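Local coordinates for uncharacterized protein (Streptococcus mutans, PDB 4R0J) that probably binds and cleaves precursor CRISPR RNA as a Cas5-family (subtype I-C) endonuclease of bacterial antiviral defence, at residues 92-95 with 96-99; 204-208 with 209-213. One frame throughout, in Å; residues are numbered along the deposited sequence.

In the fold
Following the chain from the N terminus, strand 91-95 runs in a small three-stranded antiparallel sheet, between strands 19-20 and 72-75. Interaction 1 is the corner where it passes directly into strand 97-107 of the large antiparallel sheet, between strands 11-17 and 57-66. Interaction 2 comes later, in a short loop with a single 3-10 turn that breaks strand 202-215, the second arm of a hairpin with strand 191-199. Each is a continuous run that closes no long loop; the two follow in series, neither nesting nor crossing. Both reach the large sheet, yet their centres lie 24 Å apart and their nearest atoms about 9 Å, without touching.

Interaction 1. Residues 92-95 with 96-99; sequences SYLS and DVEY
The contact is a corner at which the chain leaves the small sheet for the large one: Leu94, before the bend, meets Val97 and Tyr99 after it. The axes of strand 92-95 and strand 97-99 make 63° with each other, and the turning point is Asp96, whose backbone lies in the left-handed region. No hydrogen bond spans the corner itself. Asp96 is held instead from outside, its O accepting from Asn68 ND2 and its backbone pairing with Asp18.

On the inner side of the bend, Leu94 CB comes within 3.8 Å of Val97 CG1. Leu94 also reaches Tyr99, but with a different atom: its CD1 lies 3.6 Å from Tyr99 OH, close to the extension of the CZ-OH bond, so the methyl meets the hydroxyl end and not the ring face. Val97 lies to one side of the Tyr99 ring plane, CG1 out by the hydroxyl (3.4 Å from Tyr99 OH) and CG2 near the ring edge atom Tyr99 CE2 (3.6 Å). With Tyr99 CG beside its backbone N (chi1 -53°), the ring runs back toward the corner and brings its OH to Leu94. Phe22 touches both Leu94 and Tyr99 and continues the apolar cluster.

The outer side is polar. Ser95 OG is 3.1 Å from Asp96 N, but the angle is too poor for a hydrogen bond. The Asp96 carboxylate leads away from the strand it follows.

Chemically, the bend is therefore two-faced: van der Waals contacts of Leu94 with Val97 and with the Tyr99 hydroxyl line its buried inside, the serine and aspartate line its outside, and the hydrogen bonds that fix its backbone come from neighbouring chain segments.

Interaction 2. Residues 204-208 with 209-213; sequences KFKPQ and SECEI. With SO4 (sulfate ion), chain B.
The Glu210 carboxylate turns one face to the CD-CG side of the Pro207 ring, which is tilted against it; Pro207 CD stands almost straight above Glu210 CD, at 3.6 Å, and Pro207 CG sits over the same face nearer OE2. Lys206 CB lies on the same side of the carboxylate plane but out beyond the OE1 edge, 3.9 Å from Glu210 OE1. At the CB corner of the proline ring is Ser209 OG, 3.8 Å from Pro207 CB. Below these side chains, Glu210 N donates to Pro207 O (2.9 Å) and Cys211 N to Gln208 O. These two i to i+3 bonds define the 3-10 turn that interrupts strand 202-215.

Water 1 donates both to Gln208 O and to Cys211 O, at 2.7 Å from the latter, so Gln208 O receives two hydrogens and the end of the turn is bridged. The Cys211 side chain, buried, packs on His177 of strand 169-179.

Lys206 folds back over the turn: CG occupies the position between its backbone N and carbonyl carbon (chi1 67°), and bends further out bring CE to 3.5 Å from Glu210 O. Lys206 NZ stays 5.3 Å from Glu210 OE1, too far for a salt bridge.

Where the turn begins, the Gln208 backbone N donates to sulfate O2 at 2.7 Å. Tyr181 OH and Arg41 NH2 also hydrogen-bond to the anion, while Gln208 NE2 is engaged by Ser178 OG.

The chemistry implies a turn held mainly by its backbone, with a proline CH2 over the face of a carboxylate and a lysine methylene beyond its edge. The sulfate, probably from the crystallisation liquor, reveals a place that accepts an anion; whether RNA phosphate uses it remains open.

Interaction 1. Residues 92-95 with 96-99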
loop_
_atom_site.group_PDB
_atom_site.type_symbol
_atom_site.label_atom_id
_atom_site.label_comp_id
_atom_site.label_asym_id
_atom_site.label_seq_id
_atom_site.Cartn_x
_atom_site.Cartn_y
_atom_site.Cartn_z
ATOM N N SER A 92 18.611 5.932 5.318
ATOM C CA SER A 92 17.750 7.105 5.227
ATOM C C SER A 92 16.284 6.688 5.381
ATOM O O SER A 92 15.743 5.966 4.543
ATOM C CB SER A 92 17.978 7.818 3.892
ATOM O OG SER A 92 17.148 8.961 3.758
ATOM N N TYR A 93 15.648 7.125 6.465
ATOM C CA TYR A 93 14.254 6.780 6.732
ATOM C C TYR A 93 13.336 7.949 6.403
ATOM O O TYR A 93 13.722 9.104 6.565
ATOM C CB TYR A 93 14.060 6.536 8.219
ATOM C CG TYR A 93 14.674 5.277 8.762
ATOM C CD1 TYR A 93 13.978 4.089 8.714
ATOM C CD2 TYR A 93 15.925 5.289 9.357
ATOM C CE1 TYR A 93 14.513 2.928 9.229
ATOM C CE2 TYR A 93 16.473 4.129 9.872
ATOM C CZ TYR A 93 15.758 2.952 9.799
ATOM O OH TYR A 93 16.283 1.783 10.308
ATOM N N LEU A 94 12.106 7.653 5.999
ATOM C CA LEU A 94 11.075 8.692 5.995
ATOM C C LEU A 94 10.692 9.007 7.438
ATOM O O LEU A 94 10.798 8.154 8.328
ATOM C CB LEU A 94 9.837 8.249 5.223
ATOM C CG LEU A 94 9.929 8.217 3.701
ATOM C CD1 LEU A 94 8.799 7.371 3.152
ATOM C CD2 LEU A 94 9.851 9.665 3.153
ATOM N N SER A 95 10.244 10.238 7.661
ATOM C CA SER A 95 9.888 10.697 8.991
ATOM C C SER A 95 8.491 11.318 8.973
ATOM O O SER A 95 8.134 12.029 8.026
ATOM C CB SER A 95 10.915 11.733 9.460
ATOM O OG SER A 95 10.431 12.481 10.558
ATOM N N ASP A 96 7.717 11.049 10.023
ATOM C CA ASP A 96 6.405 11.667 10.230
ATOM C C ASP A 96 5.487 11.543 9.013
ATOM O O ASP A 96 5.107 12.547 8.392
ATOM C CB ASP A 96 6.572 13.134 10.656
ATOM C CG ASP A 96 5.245 13.803 11.008
ATOM O OD1 ASP A 96 4.243 13.083 11.226
ATOM O OD2 ASP A 96 5.207 15.056 11.070
ATOM N N VAL A 97 5.124 10.304 8.686
ATOM C CA VAL A 97 4.330 10.018 7.506
ATOM C C VAL A 97 2.861 9.785 7.835
ATOM O O VAL A 97 2.514 9.324 8.926
ATOM C CB VAL A 97 4.884 8.790 6.730
ATOM C CG1 VAL A 97 6.330 9.039 6.351
ATOM C CG2 VAL A 97 4.744 7.504 7.564
ATOM N N GLU A 98 2.008 10.140 6.882
ATOM C CA GLU A 98 0.586 9.855 6.939
ATOM C C GLU A 98 0.104 9.555 5.536
ATOM O O GLU A 98 0.323 10.353 4.607
ATOM C CB GLU A 98 -0.188 11.044 7.539
ATOM C CG GLU A 98 -1.685 10.844 7.451
ATOM C CD GLU A 98 -2.471 11.886 8.210
ATOM O OE1 GLU A 98 -1.920 12.491 9.154
ATOM O OE2 GLU A 98 -3.648 12.089 7.853
ATOM N N TYR A 99 -0.527 8.395 5.363
ATOM C CA TYR A 99 -1.063 7.998 4.069
ATOM C C TYR A 99 -2.533 7.674 4.222
ATOM O O TYR A 99 -2.952 7.122 5.237
ATOM C CB TYR A 99 -0.307 6.772 3.521
ATOM C CG TYR A 99 1.175 6.997 3.492
ATOM C CD1 TYR A 99 1.731 7.921 2.612
ATOM C CD2 TYR A 99 2.021 6.304 4.343
ATOM C CE1 TYR A 99 3.087 8.162 2.586
ATOM C CE2 TYR A 99 3.386 6.537 4.329
ATOM C CZ TYR A 99 3.914 7.454 3.433
ATOM O OH TYR A 99 5.258 7.691 3.413
#

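Interaction 2. Residues 204-208 with 209-213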
loop_
_atom_site.group_PDB
_atom_site.type_symbol
_atom_site.label_atom_id
_atom_site.label_comp_id
_atom_site.label_asym_id
_atom_site.label_seq_id
_atom_site.Cartn_x
_atom_site.Cartn_y
_atom_site.Cartn_z
ATOM N N LYS A 204 -1.973 6.802 -8.051
ATOM C CA LYS A 204 -2.773 5.662 -8.467
ATOM C C LYS A 204 -1.844 4.513 -8.816
ATOM O O LYS A 204 -0.696 4.727 -9.218
ATOM C CB LYS A 204 -3.626 6.021 -9.684
ATOM C CG LYS A 204 -4.585 7.174 -9.467
ATOM C CD LYS A 204 -5.401 7.411 -10.725
ATOM C CE LYS A 204 -6.328 8.603 -10.565
ATOM N NZ LYS A 204 -7.279 8.382 -9.441
ATOM N N PHE A 205 -2.325 3.289 -8.640
ATOM C CA PHE A 205 -1.505 2.127 -8.922
ATOM C C PHE A 205 -2.093 1.317 -10.055
ATOM O O PHE A 205 -3.245 0.893 -9.987
ATOM C CB PHE A 205 -1.310 1.264 -7.662
ATOM C CG PHE A 205 -0.525 1.955 -6.598
ATOM C CD1 PHE A 205 0.857 1.952 -6.630
ATOM C CD2 PHE A 205 -1.169 2.674 -5.603
ATOM C CE1 PHE A 205 1.589 2.618 -5.673
ATOM C CE2 PHE A 205 -0.444 3.347 -4.637
ATOM C CZ PHE A 205 0.940 3.331 -4.672
ATOM N N LYS A 206 -1.297 1.125 -11.102
ATOM C CA LYS A 206 -1.738 0.393 -12.280
ATOM C C LYS A 206 -1.547 -1.100 -12.062
ATOM O O LYS A 206 -0.774 -1.513 -11.200
ATOM C CB LYS A 206 -0.967 0.857 -13.522
ATOM C CG LYS A 206 0.519 0.512 -13.508
ATOM C CD LYS A 206 1.366 1.630 -14.124
ATOM C CE LYS A 206 1.068 1.833 -15.599
ATOM N NZ LYS A 206 1.844 2.973 -16.182
ATOM N N PRO A 207 -2.275 -1.916 -12.830
ATOM C CA PRO A 207 -2.102 -3.366 -12.744
ATOM C C PRO A 207 -0.675 -3.739 -13.096
ATOM O O PRO A 207 -0.010 -3.044 -13.863
ATOM C CB PRO A 207 -3.049 -3.899 -13.824
ATOM C CG PRO A 207 -4.050 -2.814 -14.032
ATOM C CD PRO A 207 -3.310 -1.531 -13.805
ATOM N N GLN A 208 -0.219 -4.852 -12.548
ATOM C CA GLN A 208 1.120 -5.339 -12.804
ATOM C C GLN A 208 1.399 -5.465 -14.297
ATOM O O GLN A 208 2.507 -5.191 -14.754
ATOM C CB GLN A 208 1.274 -6.700 -12.145
ATOM C CG GLN A 208 2.672 -7.022 -11.745
ATOM C CD GLN A 208 2.764 -8.413 -11.177
ATOM O OE1 GLN A 208 2.574 -9.395 -11.891
ATOM N NE2 GLN A 208 3.036 -8.507 -9.885
ATOM N N SER A 209 0.384 -5.870 -15.053
ATOM C CA SER A 209 0.509 -6.073 -16.494
ATOM C C SER A 209 0.721 -4.785 -17.298
ATOM O O SER A 209 1.035 -4.838 -18.487
ATOM C CB SER A 209 -0.722 -6.813 -17.025
ATOM O OG SER A 209 -1.910 -6.093 -16.744
ATOM N N GLU A 210 0.545 -3.632 -16.663
ATOM C CA GLU A 210 0.717 -2.366 -17.373
ATOM C C GLU A 210 2.063 -1.709 -17.067
ATOM O O GLU A 210 2.399 -0.671 -17.638
ATOM C CB GLU A 210 -0.436 -1.407 -17.064
ATOM C CG GLU A 210 -1.798 -1.924 -17.500
ATOM C CD GLU A 210 -2.896 -0.881 -17.368
ATOM O OE1 GLU A 210 -2.593 0.265 -16.966
ATOM O OE2 GLU A 210 -4.063 -1.207 -17.670
ATOM N N CYS A 211 2.832 -2.323 -16.172
ATOM C CA CYS A 211 4.147 -1.801 -15.812
ATOM C C CYS A 211 5.128 -1.871 -16.983
ATOM O O CYS A 211 5.285 -2.919 -17.603
ATOM C CB CYS A 211 4.702 -2.533 -14.593
ATOM S SG CYS A 211 3.836 -2.121 -13.056
ATOM N N GLU A 212 5.779 -0.748 -17.278
ATOM C CA GLU A 212 6.635 -0.636 -18.463
ATOM C C GLU A 212 7.976 -1.330 -18.286
ATOM O O GLU A 212 8.644 -1.678 -19.261
ATOM C CB GLU A 212 6.872 0.837 -18.834
ATOM C CG GLU A 212 5.730 1.498 -19.580
ATOM C CD GLU A 212 6.100 2.882 -20.107
ATOM O OE1 GLU A 212 7.228 3.347 -19.826
ATOM O OE2 GLU A 212 5.264 3.500 -20.802
ATOM N N ILE A 213 8.367 -1.529 -17.035
ATOM C CA ILE A 213 9.688 -2.040 -16.729
ATOM C C ILE A 213 9.568 -3.381 -15.998
ATOM O O ILE A 213 8.887 -3.494 -14.978
ATOM C CB ILE A 213 10.496 -1.021 -15.883
ATOM C CG1 ILE A 213 10.651 0.313 -16.629
ATOM C CG2 ILE A 213 11.848 -1.575 -15.509
ATOM C CD1 ILE A 213 9.470 1.263 -16.472
HETATM S S SO4 B . -2.299 -6.840 -10.147
HETATM O O1 SO4 B . -2.358 -7.602 -11.392
HETATM O O2 SO4 B . -1.454 -5.663 -10.346
HETATM O O3 SO4 B . -3.644 -6.413 -9.773
HETATM O O4 SO4 B . -1.745 -7.681 -9.084
HETATM O O HOH W 1 4.386 -5.395 -17.111
#